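Local coordinates for protein probable tagatose 6-phosphate kinase (Sinorhizobium meliloti, PDB 3TXV) that probably phosphorylates tagatose 6-phosphate or serves as a GatZ/KbaZ-like partner of a tagatose-bisphosphate aldolase in carbohydrate metabolism, at residues 96-101 with 108-113; 170-175 with 222-227; 263-268 with 285-290; 298-303 with 372-377. All blocks are in the same frame, centred on the assembly; numbering follows the deposited sequence.

Contacts 1, 2 and 3 belong to a closed barrel of eight parallel strands, and contact 4 to the helical region beside it. Contacts 2 and 3 touch directly, although their centres are about 16 Å apart: the CD1 of Ile-174 packs on Glu-263, and Val-227 packs on His-265. Contact 1 lies where strand 89-96 turns into its helix, with its nearest atoms about 7 Å from contact 2 and about 8 Å from contact 3. His-265 of contact 3, with His-95 and Glu-178, may form an empty metal site, which is unconfirmed. Contact 4 is centred about 27 Å from contact 3, and helix 290-310 directly follows strand 283-288.

Contact 1: residues 96-101 with 108-113; sequences LGPNPW and EAMAKA
Trp-101 lays one face of its indole against the side chain of Lys-112. The CB of Lys-112 stands 3.5 Å from the centroid of the Trp-101 six-membered ring and only 11° off the ring normal. This is a CH-pi contact. The lysine chain then crosses the indole at about a right angle, bending at chi2 and chi3. Its CD passes over the five-membered ring, 3.8 Å from Trp-101 NE1. The other face of the indole is covered by CB of Pro-100, so the ring is held between a proline and a lysine. The ring reaches the helix because CG of Trp-101 stands anti to its carbonyl carbon (chi1 -63°). Replacing this tryptophan by an alanine would probably leave the aliphatic part of Lys-112 without its flat partner and open a gap beside Pro-100. One turn earlier on the helix, Ala-109 CB lies 3.6 Å from Trp-101 O and 4.1 Å from Pro-98 CB. Pro-98 also touches the selenomethionine Met-110, with CG 3.6 Å from SE. No hydrogen bond joins the two segments; packing holds them. The loop thus folds back on helix 106-121 just after strand 89-96. Beyond that helix, Met-110 and Ala-113 pack on Leu-155 of helix 145-161, while Trp-101 also meets the loop at Gln-59 and Asp-60.

Contact 2: residues 170-175 with 222-227; sequences LPVYII and RVVGAV
Tyr-173 and Ile-175 pair with segment 222-227 through four backbone hydrogen bonds. Tyr-173 N donates to Arg-222 O at 2.8 Å, and Val-224 N to Tyr-173 O. Further on, Ile-175 N meets Gly-225 O, and Val-227 N closes the series on Ile-175 O at 2.8 Å. The register slips by one residue between Tyr-173 and Ile-174, so Val-224 forms a beta bulge. The tight part is the buried one. On one face of the sheet, Val-223 splits its branches: CG2 lies 3.6 Å from Tyr-173 CB, and CG1 lies 3.7 Å from Ile-175 CD1. On the other face, Ile-174 turns its CD1 across CG2 of Val-227 at about a right angle. The start of the strands is the solvent side. Here Val-172, Val-224 and Arg-222 are partly exposed; the valines meet through their CG1 atoms, and Arg-222 curls past Pro-171 O. The guanidinium end of Arg-222 is salt-bridged to Glu-160, which also accepts a hydrogen bond from Tyr-173 OH. The short strand segments run 26° apart. The chain between them includes helices 197-214 and 217-220. Neighbouring parallel strands with helical connections are characteristic of a beta/alpha (TIM) barrel.

Contact 3: residues 263-268 with 285-290; sequences EAHSTD and ILKVGP
Lys-287 runs its CD over one face of the His-265 ring, 3.4 Å from the ring centroid in a CH-pi contact. The two side chains lie side by side and point the same way. They belong to the beta-alpha-beta unit of strands 261-264 and 283-288, the last two neighbours in the beta/alpha barrel. Bends at chi3 and chi4 bring Lys-287 NZ to Glu-263 OE2, a salt bridge of 3.0 Å that meets the oxygen from above the carboxylate plane. The same oxygen takes a hydrogen bond from His-265 NE2 at 2.8 Å through its anti lone pair, within the plane of the imidazole. Two donors therefore grip OE2, while OE1 is salt-bridged to Lys-127; Lys-287 NZ also pairs with Asp-94. An alanine in place of Glu-263 would probably leave His-265 NE2 without its acceptor and Lys-287 with one carboxylate fewer. His-265 may belong to a metal site with His-95 and Glu-178; no metal is modelled there, and the site is unconfirmed. The backbones pair through Ala-264 N to Ile-285 O and Lys-287 N to Ala-264 O, both nearly straight. Past the strand, Thr-267 rests CG2 on Leu-286 CD2 and gives OG1 to Lys-287 O. Gly-289 is the N-cap residue of helix 290-310. Asp-268 OD2 accepts from Gly-291 N, and its syn lone pair takes Gly-289 N at 3.1 Å.

Contact 4: residues 298-303 with 372-377; sequences EALYGL and ELMSLL
Leu-373 is the main bump on helix 364-376, and it presses into a hollow on helix 290-310. Its two methyls straddle one turn of the opposing backbone. CD2 comes to 3.8 Å from Leu-300 O, and CD1 lies 3.5 Å from Leu-303 O. Asp-304 and Ala-307 also border the hollow. CG of Leu-373 lies opposite its own backbone N (chi1 163°), which carries the forked tip toward that turn. In return, Leu-303 fills a dip formed by Leu-373, Met-374 and Leu-377. Its CB lies 4.1 Å from Leu-377 CD1, and the two leucines meet at an oblique angle. Met-374, a selenomethionine, closes one rim of the dip. Its chain bends at chi2 and chi3 and brings SE to 4.1 Å from Leu-300 CD2, with the two side chains crossing at about a right angle. The axes of the short helical segments pass 10.9 Å apart at 63°, so the segments cross steeply and the interlocking is confined to a few side chains. The side chains that meet are all apolar, and no hydrogen bond joins the segments. Around this crossing, Leu-319 at the start of helix 319-329 touches both Leu-300 and Leu-373. Ala-407, at the start of helix 407-424, packs against Leu-303 and Leu-377.

Contact 1: residues 96-101 with 108-113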
loop_
_atom_site.group_PDB
_atom_site.type_symbol
_atom_site.label_atom_id
_atom_site.label_comp_id
_atom_site.label_asym_id
_atom_site.label_seq_id
_atom_site.Cartn_x
_atom_site.Cartn_y
_atom_site.Cartn_z
ATOM N N LEU A 96 8.372 2.770 9.302
ATOM C CA LEU A 96 9.823 2.627 9.486
ATOM C C LEU A 96 10.160 2.616 10.954
ATOM O O LEU A 96 9.587 3.357 11.735
ATOM C CB LEU A 96 10.577 3.751 8.783
ATOM C CG LEU A 96 10.663 3.781 7.250
ATOM C CD1 LEU A 96 9.642 2.933 6.548
ATOM C CD2 LEU A 96 10.575 5.212 6.787
ATOM N N GLY A 97 11.098 1.765 11.329
ATOM C CA GLY A 97 11.408 1.547 12.738
ATOM C C GLY A 97 11.900 0.144 13.002
ATOM O O GLY A 97 12.357 -0.527 12.084
ATOM N N PRO A 98 11.801 -0.320 14.263
ATOM C CA PRO A 98 12.320 -1.630 14.711
ATOM C C PRO A 98 11.543 -2.855 14.233
ATOM O O PRO A 98 12.018 -3.985 14.407
ATOM C CB PRO A 98 12.218 -1.560 16.235
ATOM C CG PRO A 98 11.817 -0.185 16.595
ATOM C CD PRO A 98 11.241 0.471 15.373
ATOM N N ASN A 99 10.367 -2.666 13.644
ATOM C CA ASN A 99 9.507 -3.807 13.288
ATOM C C ASN A 99 10.172 -5.029 12.641
ATOM O O ASN A 99 9.914 -6.145 13.058
ATOM C CB ASN A 99 8.329 -3.350 12.438
ATOM C CG ASN A 99 7.314 -4.438 12.234
ATOM O OD1 ASN A 99 6.445 -4.651 13.079
ATOM N ND2 ASN A 99 7.411 -5.139 11.108
ATOM N N PRO A 100 11.020 -4.843 11.612
ATOM C CA PRO A 100 11.512 -6.072 10.970
ATOM C C PRO A 100 12.541 -6.822 11.806
ATOM O O PRO A 100 13.056 -7.867 11.369
ATOM C CB PRO A 100 12.167 -5.566 9.687
ATOM C CG PRO A 100 11.597 -4.224 9.482
ATOM C CD PRO A 100 11.424 -3.656 10.849
ATOM N N TRP A 101 12.831 -6.301 12.993
ATOM C CA TRP A 101 13.876 -6.868 13.825
ATOM C C TRP A 101 13.407 -6.880 15.237
ATOM O O TRP A 101 14.224 -6.888 16.160
ATOM C CB TRP A 101 15.147 -6.035 13.740
ATOM C CG TRP A 101 15.727 -5.995 12.380
ATOM C CD1 TRP A 101 16.397 -6.989 11.752
ATOM C CD2 TRP A 101 15.690 -4.894 11.474
ATOM N NE1 TRP A 101 16.794 -6.578 10.495
ATOM C CE2 TRP A 101 16.366 -5.292 10.303
ATOM C CE3 TRP A 101 15.142 -3.608 11.531
ATOM C CZ2 TRP A 101 16.502 -4.458 9.195
ATOM C CZ3 TRP A 101 15.301 -2.771 10.433
ATOM C CH2 TRP A 101 15.973 -3.206 9.283
ATOM N N GLU A 108 19.690 -3.272 19.677
ATOM C CA GLU A 108 20.115 -3.829 18.397
ATOM C C GLU A 108 19.015 -3.589 17.370
ATOM O O GLU A 108 19.285 -3.213 16.222
ATOM C CB GLU A 108 20.403 -5.329 18.544
ATOM C CG GLU A 108 20.865 -6.022 17.266
ATOM C CD GLU A 108 20.951 -7.556 17.397
ATOM O OE1 GLU A 108 20.654 -8.083 18.508
ATOM O OE2 GLU A 108 21.315 -8.217 16.382
ATOM N N ALA A 109 17.766 -3.791 17.791
ATOM C CA ALA A 109 16.609 -3.544 16.939
ATOM C C ALA A 109 16.621 -2.098 16.442
ATOM O O ALA A 109 16.511 -1.853 15.242
ATOM C CB ALA A 109 15.315 -3.867 17.686
HETATM N N MSE A 110 16.786 -1.154 17.369
HETATM C CA MSE A 110 16.905 0.255 17.021
HETATM C C MSE A 110 18.156 0.574 16.213
HETATM O O MSE A 110 18.143 1.543 15.473
HETATM C CB MSE A 110 16.852 1.147 18.258
HETATM C CG MSE A 110 15.475 1.402 18.776
HETATM SE SE MSE A 110 14.282 2.285 17.509
HETATM C CE MSE A 110 14.965 4.105 17.668
ATOM N N ALA A 111 19.222 -0.216 16.345
ATOM C CA ALA A 111 20.460 0.014 15.558
ATOM C C ALA A 111 20.181 -0.107 14.081
ATOM O O ALA A 111 20.685 0.673 13.272
ATOM C CB ALA A 111 21.580 -0.937 15.950
ATOM N N LYS A 112 19.357 -1.097 13.755
ATOM C CA LYS A 112 19.028 -1.444 12.379
ATOM C C LYS A 112 17.953 -0.504 11.873
ATOM O O LYS A 112 17.936 -0.139 10.709
ATOM C CB LYS A 112 18.562 -2.899 12.290
ATOM C CG LYS A 112 19.412 -3.887 13.076
ATOM C CD LYS A 112 19.836 -5.106 12.230
ATOM C CE LYS A 112 20.659 -4.693 11.003
ATOM N NZ LYS A 112 21.403 -5.818 10.427
ATOM N N ALA A 113 17.057 -0.094 12.750
ATOM C CA ALA A 113 16.138 0.954 12.394
ATOM C C ALA A 113 16.988 2.123 11.885
ATOM O O ALA A 113 16.644 2.763 10.899
ATOM C CB ALA A 113 15.303 1.362 13.597
#

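Contact 2: residues 170-175 with 222-227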
loop_
_atom_site.group_PDB
_atom_site.type_symbol
_atom_site.label_atom_id
_atom_site.label_comp_id
_atom_site.label_asym_id
_atom_site.label_seq_id
_atom_site.Cartn_x
_atom_site.Cartn_y
_atom_site.Cartn_z
ATOM N N LEU A 170 14.347 18.518 2.983
ATOM C CA LEU A 170 13.457 17.751 2.069
ATOM C C LEU A 170 12.406 16.771 2.700
ATOM O O LEU A 170 11.237 16.853 2.342
ATOM C CB LEU A 170 14.251 17.075 0.910
ATOM C CG LEU A 170 14.230 17.728 -0.494
ATOM C CD1 LEU A 170 15.351 17.206 -1.445
ATOM C CD2 LEU A 170 12.853 17.555 -1.166
ATOM N N PRO A 171 12.798 15.844 3.615
ATOM C CA PRO A 171 11.762 14.908 4.084
ATOM C C PRO A 171 10.611 15.512 4.887
ATOM O O PRO A 171 10.779 16.484 5.619
ATOM C CB PRO A 171 12.529 13.930 4.987
ATOM C CG PRO A 171 13.885 14.010 4.574
ATOM C CD PRO A 171 14.113 15.462 4.155
ATOM N N VAL A 172 9.444 14.912 4.741
ATOM C CA VAL A 172 8.364 15.136 5.669
ATOM C C VAL A 172 8.220 13.881 6.533
ATOM O O VAL A 172 8.809 12.831 6.225
ATOM C CB VAL A 172 7.068 15.516 4.916
ATOM C CG1 VAL A 172 7.110 16.988 4.583
ATOM C CG2 VAL A 172 6.937 14.708 3.631
ATOM N N TYR A 173 7.467 13.986 7.620
ATOM C CA TYR A 173 7.348 12.846 8.567
ATOM C C TYR A 173 5.917 12.580 8.959
ATOM O O TYR A 173 5.111 13.503 9.133
ATOM C CB TYR A 173 8.166 13.042 9.869
ATOM C CG TYR A 173 9.631 13.159 9.636
ATOM C CD1 TYR A 173 10.423 12.025 9.487
ATOM C CD2 TYR A 173 10.238 14.426 9.515
ATOM C CE1 TYR A 173 11.806 12.144 9.217
ATOM C CE2 TYR A 173 11.598 14.559 9.261
ATOM C CZ TYR A 173 12.383 13.417 9.108
ATOM O OH TYR A 173 13.739 13.556 8.851
ATOM N N ILE A 174 5.605 11.305 9.129
ATOM C CA ILE A 174 4.353 10.982 9.767
ATOM C C ILE A 174 4.588 10.162 11.034
ATOM O O ILE A 174 5.511 9.365 11.103
ATOM C CB ILE A 174 3.259 10.474 8.772
ATOM C CG1 ILE A 174 2.684 9.173 9.256
ATOM C CG2 ILE A 174 3.802 10.262 7.405
ATOM C CD1 ILE A 174 1.226 9.107 9.120
ATOM N N ILE A 175 3.787 10.421 12.050
ATOM C CA ILE A 175 3.939 9.745 13.323
ATOM C C ILE A 175 2.687 8.969 13.698
ATOM O O ILE A 175 1.616 9.238 13.179
ATOM C CB ILE A 175 4.274 10.743 14.431
ATOM C CG1 ILE A 175 3.287 11.885 14.427
ATOM C CG2 ILE A 175 5.631 11.336 14.204
ATOM C CD1 ILE A 175 3.747 13.061 15.253
ATOM N N ARG A 222 8.577 19.592 10.085
ATOM C CA ARG A 222 8.244 18.918 8.843
ATOM C C ARG A 222 7.465 17.636 9.098
ATOM O O ARG A 222 7.376 16.772 8.208
ATOM C CB ARG A 222 9.513 18.591 8.058
ATOM C CG ARG A 222 10.181 19.794 7.415
ATOM C CD ARG A 222 11.361 19.401 6.556
ATOM N NE ARG A 222 12.452 18.823 7.347
ATOM C CZ ARG A 222 13.382 19.543 7.981
ATOM N NH1 ARG A 222 13.371 20.884 7.916
ATOM N NH2 ARG A 222 14.328 18.931 8.685
ATOM N N VAL A 223 6.905 17.502 10.302
ATOM C CA VAL A 223 5.982 16.412 10.564
ATOM C C VAL A 223 4.629 16.863 10.073
ATOM O O VAL A 223 4.031 17.808 10.612
ATOM C CB VAL A 223 5.879 16.016 12.047
ATOM C CG1 VAL A 223 4.676 15.098 12.266
ATOM C CG2 VAL A 223 7.147 15.310 12.533
ATOM N N VAL A 224 4.136 16.196 9.036
ATOM C CA VAL A 224 2.976 16.701 8.331
ATOM C C VAL A 224 1.725 15.910 8.617
ATOM O O VAL A 224 0.646 16.259 8.108
ATOM C CB VAL A 224 3.228 16.811 6.820
ATOM C CG1 VAL A 224 4.302 17.844 6.543
ATOM C CG2 VAL A 224 3.629 15.496 6.241
ATOM N N GLY A 225 1.835 14.866 9.445
ATOM C CA GLY A 225 0.657 14.059 9.733
ATOM C C GLY A 225 0.812 12.928 10.707
ATOM O O GLY A 225 1.932 12.507 11.003
ATOM N N ALA A 226 -0.316 12.425 11.208
ATOM C CA ALA A 226 -0.296 11.254 12.080
ATOM C C ALA A 226 -1.221 10.129 11.591
ATOM O O ALA A 226 -2.260 10.400 10.998
ATOM C CB ALA A 226 -0.641 11.653 13.512
ATOM N N VAL A 227 -0.845 8.876 11.856
ATOM C CA VAL A 227 -1.727 7.741 11.567
ATOM C C VAL A 227 -2.829 7.576 12.626
ATOM O O VAL A 227 -2.553 7.483 13.832
ATOM C CB VAL A 227 -0.963 6.419 11.462
ATOM C CG1 VAL A 227 -1.636 5.518 10.441
ATOM C CG2 VAL A 227 0.458 6.665 11.043
#

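Contact 3: residues 263-268 with 285-290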
loop_
_atom_site.group_PDB
_atom_site.type_symbol
_atom_site.label_atom_id
_atom_site.label_comp_id
_atom_site.label_asym_id
_atom_site.label_seq_id
_atom_site.Cartn_x
_atom_site.Cartn_y
_atom_site.Cartn_z
ATOM N N GLU A 263 -3.106 10.870 8.158
ATOM C CA GLU A 263 -2.967 9.703 7.308
ATOM C C GLU A 263 -3.907 8.624 7.782
ATOM O O GLU A 263 -3.990 8.314 8.998
ATOM C CB GLU A 263 -1.561 9.159 7.383
ATOM C CG GLU A 263 -1.320 7.982 6.484
ATOM C CD GLU A 263 0.148 7.810 6.103
ATOM O OE1 GLU A 263 0.770 8.776 5.585
ATOM O OE2 GLU A 263 0.670 6.686 6.309
ATOM N N ALA A 264 -4.632 8.051 6.827
ATOM C CA ALA A 264 -5.507 6.917 7.134
ATOM C C ALA A 264 -5.106 5.644 6.379
ATOM O O ALA A 264 -4.880 5.663 5.162
ATOM C CB ALA A 264 -6.968 7.278 6.916
ATOM N N HIS A 265 -4.979 4.549 7.120
ATOM C CA HIS A 265 -4.643 3.261 6.514
ATOM C C HIS A 265 -5.917 2.445 6.350
ATOM O O HIS A 265 -6.876 2.646 7.080
ATOM C CB HIS A 265 -3.636 2.486 7.378
ATOM C CG HIS A 265 -2.263 3.098 7.435
ATOM N ND1 HIS A 265 -1.147 2.382 7.834
ATOM C CD2 HIS A 265 -1.821 4.346 7.133
ATOM C CE1 HIS A 265 -0.085 3.170 7.781
ATOM N NE2 HIS A 265 -0.467 4.368 7.367
ATOM N N SER A 266 -5.914 1.531 5.389
ATOM C CA SER A 266 -7.028 0.599 5.162
ATOM C C SER A 266 -8.283 1.285 4.633
ATOM O O SER A 266 -9.411 0.953 5.022
ATOM C CB SER A 266 -7.349 -0.254 6.422
ATOM O OG SER A 266 -6.191 -0.481 7.197
ATOM N N THR A 267 -8.081 2.227 3.731
ATOM C CA THR A 267 -9.191 2.857 3.021
ATOM C C THR A 267 -9.620 1.943 1.905
ATOM O O THR A 267 -10.576 2.261 1.197
ATOM C CB THR A 267 -8.765 4.157 2.324
ATOM O OG1 THR A 267 -7.642 3.881 1.463
ATOM C CG2 THR A 267 -8.414 5.277 3.358
ATOM N N ASP A 268 -8.882 0.840 1.721
ATOM C CA ASP A 268 -9.166 -0.156 0.692
ATOM C C ASP A 268 -10.616 -0.551 0.671
ATOM O O ASP A 268 -11.235 -0.702 1.740
ATOM C CB ASP A 268 -8.324 -1.381 0.925
ATOM C CG ASP A 268 -6.854 -1.102 0.727
ATOM O OD1 ASP A 268 -6.220 -0.509 1.641
ATOM O OD2 ASP A 268 -6.333 -1.471 -0.351
ATOM N N ILE A 285 -4.464 11.877 3.703
ATOM C CA ILE A 285 -3.588 10.919 3.057
ATOM C C ILE A 285 -4.250 9.583 3.234
ATOM O O ILE A 285 -4.546 9.169 4.370
ATOM C CB ILE A 285 -2.207 10.871 3.671
ATOM C CG1 ILE A 285 -1.456 12.181 3.392
ATOM C CG2 ILE A 285 -1.482 9.678 3.140
ATOM C CD1 ILE A 285 -0.454 12.503 4.413
ATOM N N LEU A 286 -4.486 8.937 2.094
ATOM C CA LEU A 286 -5.278 7.735 1.963
ATOM C C LEU A 286 -4.388 6.628 1.483
ATOM O O LEU A 286 -3.989 6.615 0.329
ATOM C CB LEU A 286 -6.361 7.971 0.913
ATOM C CG LEU A 286 -7.372 9.046 1.282
ATOM C CD1 LEU A 286 -7.979 9.624 0.033
ATOM C CD2 LEU A 286 -8.445 8.458 2.222
ATOM N N LYS A 287 -4.139 5.639 2.300
ATOM C CA LYS A 287 -3.320 4.558 1.846
ATOM C C LYS A 287 -4.140 3.431 1.285
ATOM O O LYS A 287 -5.003 2.901 1.934
ATOM C CB LYS A 287 -2.515 4.031 3.007
ATOM C CG LYS A 287 -1.424 4.926 3.451
ATOM C CD LYS A 287 -0.406 4.174 4.249
ATOM C CE LYS A 287 0.944 4.234 3.629
ATOM N NZ LYS A 287 1.968 4.679 4.561
ATOM N N VAL A 288 -3.894 3.082 0.047
ATOM C CA VAL A 288 -4.552 1.959 -0.513
ATOM C C VAL A 288 -3.453 1.107 -1.002
ATOM O O VAL A 288 -2.503 1.592 -1.497
ATOM C CB VAL A 288 -5.404 2.388 -1.642
ATOM C CG1 VAL A 288 -4.613 3.132 -2.603
ATOM C CG2 VAL A 288 -6.102 1.241 -2.248
ATOM N N GLY A 289 -3.600 -0.190 -0.827
ATOM C CA GLY A 289 -2.740 -1.179 -1.414
ATOM C C GLY A 289 -3.492 -2.372 -1.934
ATOM O O GLY A 289 -3.534 -2.632 -3.092
ATOM N N PRO A 290 -4.104 -3.089 -1.025
ATOM C CA PRO A 290 -4.750 -4.353 -1.269
ATOM C C PRO A 290 -5.873 -4.232 -2.235
ATOM O O PRO A 290 -6.085 -5.052 -3.069
ATOM C CB PRO A 290 -5.242 -4.704 0.099
ATOM C CG PRO A 290 -4.221 -4.180 0.974
ATOM C CD PRO A 290 -3.502 -3.093 0.298
#

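Contact 4: residues 298-303 with 372-377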
loop_
_atom_site.group_PDB
_atom_site.type_symbol
_atom_site.label_atom_id
_atom_site.label_comp_id
_atom_site.label_asym_id
_atom_site.label_seq_id
_atom_site.Cartn_x
_atom_site.Cartn_y
_atom_site.Cartn_z
ATOM N N GLU A 298 -8.523 -9.888 -10.086
ATOM C CA GLU A 298 -9.771 -10.195 -10.804
ATOM C C GLU A 298 -9.557 -10.139 -12.299
ATOM O O GLU A 298 -10.024 -11.012 -12.998
ATOM C CB GLU A 298 -10.910 -9.253 -10.472
ATOM C CG GLU A 298 -11.499 -9.473 -9.165
ATOM C CD GLU A 298 -12.696 -8.588 -8.953
ATOM O OE1 GLU A 298 -12.837 -7.627 -9.763
ATOM O OE2 GLU A 298 -13.481 -8.856 -7.993
ATOM N N ALA A 299 -8.855 -9.114 -12.774
ATOM C CA ALA A 299 -8.603 -8.963 -14.204
ATOM C C ALA A 299 -7.804 -10.159 -14.721
ATOM O O ALA A 299 -8.171 -10.783 -15.741
ATOM C CB ALA A 299 -7.864 -7.648 -14.496
ATOM N N LEU A 300 -6.729 -10.495 -14.009
ATOM C CA LEU A 300 -5.918 -11.612 -14.432
ATOM C C LEU A 300 -6.752 -12.898 -14.435
ATOM O O LEU A 300 -6.656 -13.672 -15.372
ATOM C CB LEU A 300 -4.639 -11.729 -13.609
ATOM C CG LEU A 300 -3.552 -10.673 -13.869
ATOM C CD1 LEU A 300 -2.479 -10.843 -12.844
ATOM C CD2 LEU A 300 -2.924 -10.747 -15.270
ATOM N N TYR A 301 -7.625 -13.081 -13.451
ATOM C CA TYR A 301 -8.462 -14.292 -13.401
ATOM C C TYR A 301 -9.547 -14.319 -14.475
ATOM O O TYR A 301 -9.769 -15.357 -15.075
ATOM C CB TYR A 301 -9.069 -14.522 -12.006
ATOM C CG TYR A 301 -8.165 -15.230 -11.000
ATOM C CD1 TYR A 301 -6.802 -15.341 -11.213
ATOM C CD2 TYR A 301 -8.692 -15.759 -9.816
ATOM C CE1 TYR A 301 -5.985 -15.960 -10.309
ATOM C CE2 TYR A 301 -7.873 -16.396 -8.886
ATOM C CZ TYR A 301 -6.514 -16.495 -9.142
ATOM O OH TYR A 301 -5.663 -17.129 -8.232
ATOM N N GLY A 302 -10.218 -13.194 -14.711
ATOM C CA GLY A 302 -10.992 -12.982 -15.962
ATOM C C GLY A 302 -10.238 -13.365 -17.244
ATOM O O GLY A 302 -10.689 -14.219 -18.041
ATOM N N LEU A 303 -9.055 -12.775 -17.413
ATOM C CA LEU A 303 -8.199 -13.101 -18.564
ATOM C C LEU A 303 -7.830 -14.576 -18.575
ATOM O O LEU A 303 -7.755 -15.210 -19.630
ATOM C CB LEU A 303 -6.942 -12.233 -18.591
ATOM C CG LEU A 303 -7.264 -10.773 -18.855
ATOM C CD1 LEU A 303 -6.045 -9.870 -18.761
ATOM C CD2 LEU A 303 -7.901 -10.680 -20.180
ATOM N N GLU A 372 2.898 -16.724 -19.280
ATOM C CA GLU A 372 2.341 -17.639 -20.257
ATOM C C GLU A 372 1.006 -17.049 -20.759
ATOM O O GLU A 372 0.723 -17.041 -21.965
ATOM C CB GLU A 372 2.165 -19.037 -19.651
ATOM C CG GLU A 372 1.877 -20.133 -20.665
ATOM C CD GLU A 372 2.004 -21.552 -20.083
ATOM O OE1 GLU A 372 1.256 -21.912 -19.149
ATOM O OE2 GLU A 372 2.852 -22.332 -20.565
ATOM N N LEU A 373 0.222 -16.518 -19.815
ATOM C CA LEU A 373 -1.136 -16.075 -20.062
ATOM C C LEU A 373 -1.153 -14.753 -20.766
ATOM O O LEU A 373 -1.950 -14.567 -21.675
ATOM C CB LEU A 373 -1.911 -15.972 -18.749
ATOM C CG LEU A 373 -3.217 -15.171 -18.688
ATOM C CD1 LEU A 373 -4.293 -15.763 -19.585
ATOM C CD2 LEU A 373 -3.715 -15.057 -17.252
HETATM N N MSE A 374 -0.292 -13.832 -20.340
HETATM C CA MSE A 374 -0.195 -12.518 -20.973
HETATM C C MSE A 374 0.264 -12.596 -22.421
HETATM O O MSE A 374 -0.164 -11.785 -23.255
HETATM C CB MSE A 374 0.731 -11.578 -20.193
HETATM C CG MSE A 374 0.126 -11.106 -18.889
HETATM SE SE MSE A 374 -1.676 -10.467 -19.186
HETATM C CE MSE A 374 -1.199 -8.639 -19.436
ATOM N N SER A 375 1.127 -13.567 -22.708
ATOM C CA SER A 375 1.769 -13.641 -23.992
ATOM C C SER A 375 0.907 -14.490 -24.921
ATOM O O SER A 375 0.951 -14.356 -26.148
ATOM C CB SER A 375 3.185 -14.205 -23.849
ATOM O OG SER A 375 3.177 -15.623 -23.871
ATOM N N LEU A 376 0.114 -15.370 -24.332
ATOM C CA LEU A 376 -0.848 -16.117 -25.107
ATOM C C LEU A 376 -1.991 -15.207 -25.568
ATOM O O LEU A 376 -2.708 -15.560 -26.514
ATOM C CB LEU A 376 -1.386 -17.260 -24.288
ATOM C CG LEU A 376 -2.551 -18.039 -24.854
ATOM C CD1 LEU A 376 -2.037 -18.741 -26.071
ATOM C CD2 LEU A 376 -3.033 -19.024 -23.823
ATOM N N LEU A 377 -2.151 -14.036 -24.939
ATOM C CA LEU A 377 -3.185 -13.085 -25.383
ATOM C C LEU A 377 -2.626 -11.837 -26.097
ATOM O O LEU A 377 -3.376 -10.934 -26.472
ATOM C CB LEU A 377 -4.116 -12.716 -24.223
ATOM C CG LEU A 377 -4.937 -13.850 -23.578
ATOM C CD1 LEU A 377 -5.611 -13.373 -22.301
ATOM C CD2 LEU A 377 -5.967 -14.455 -24.494
#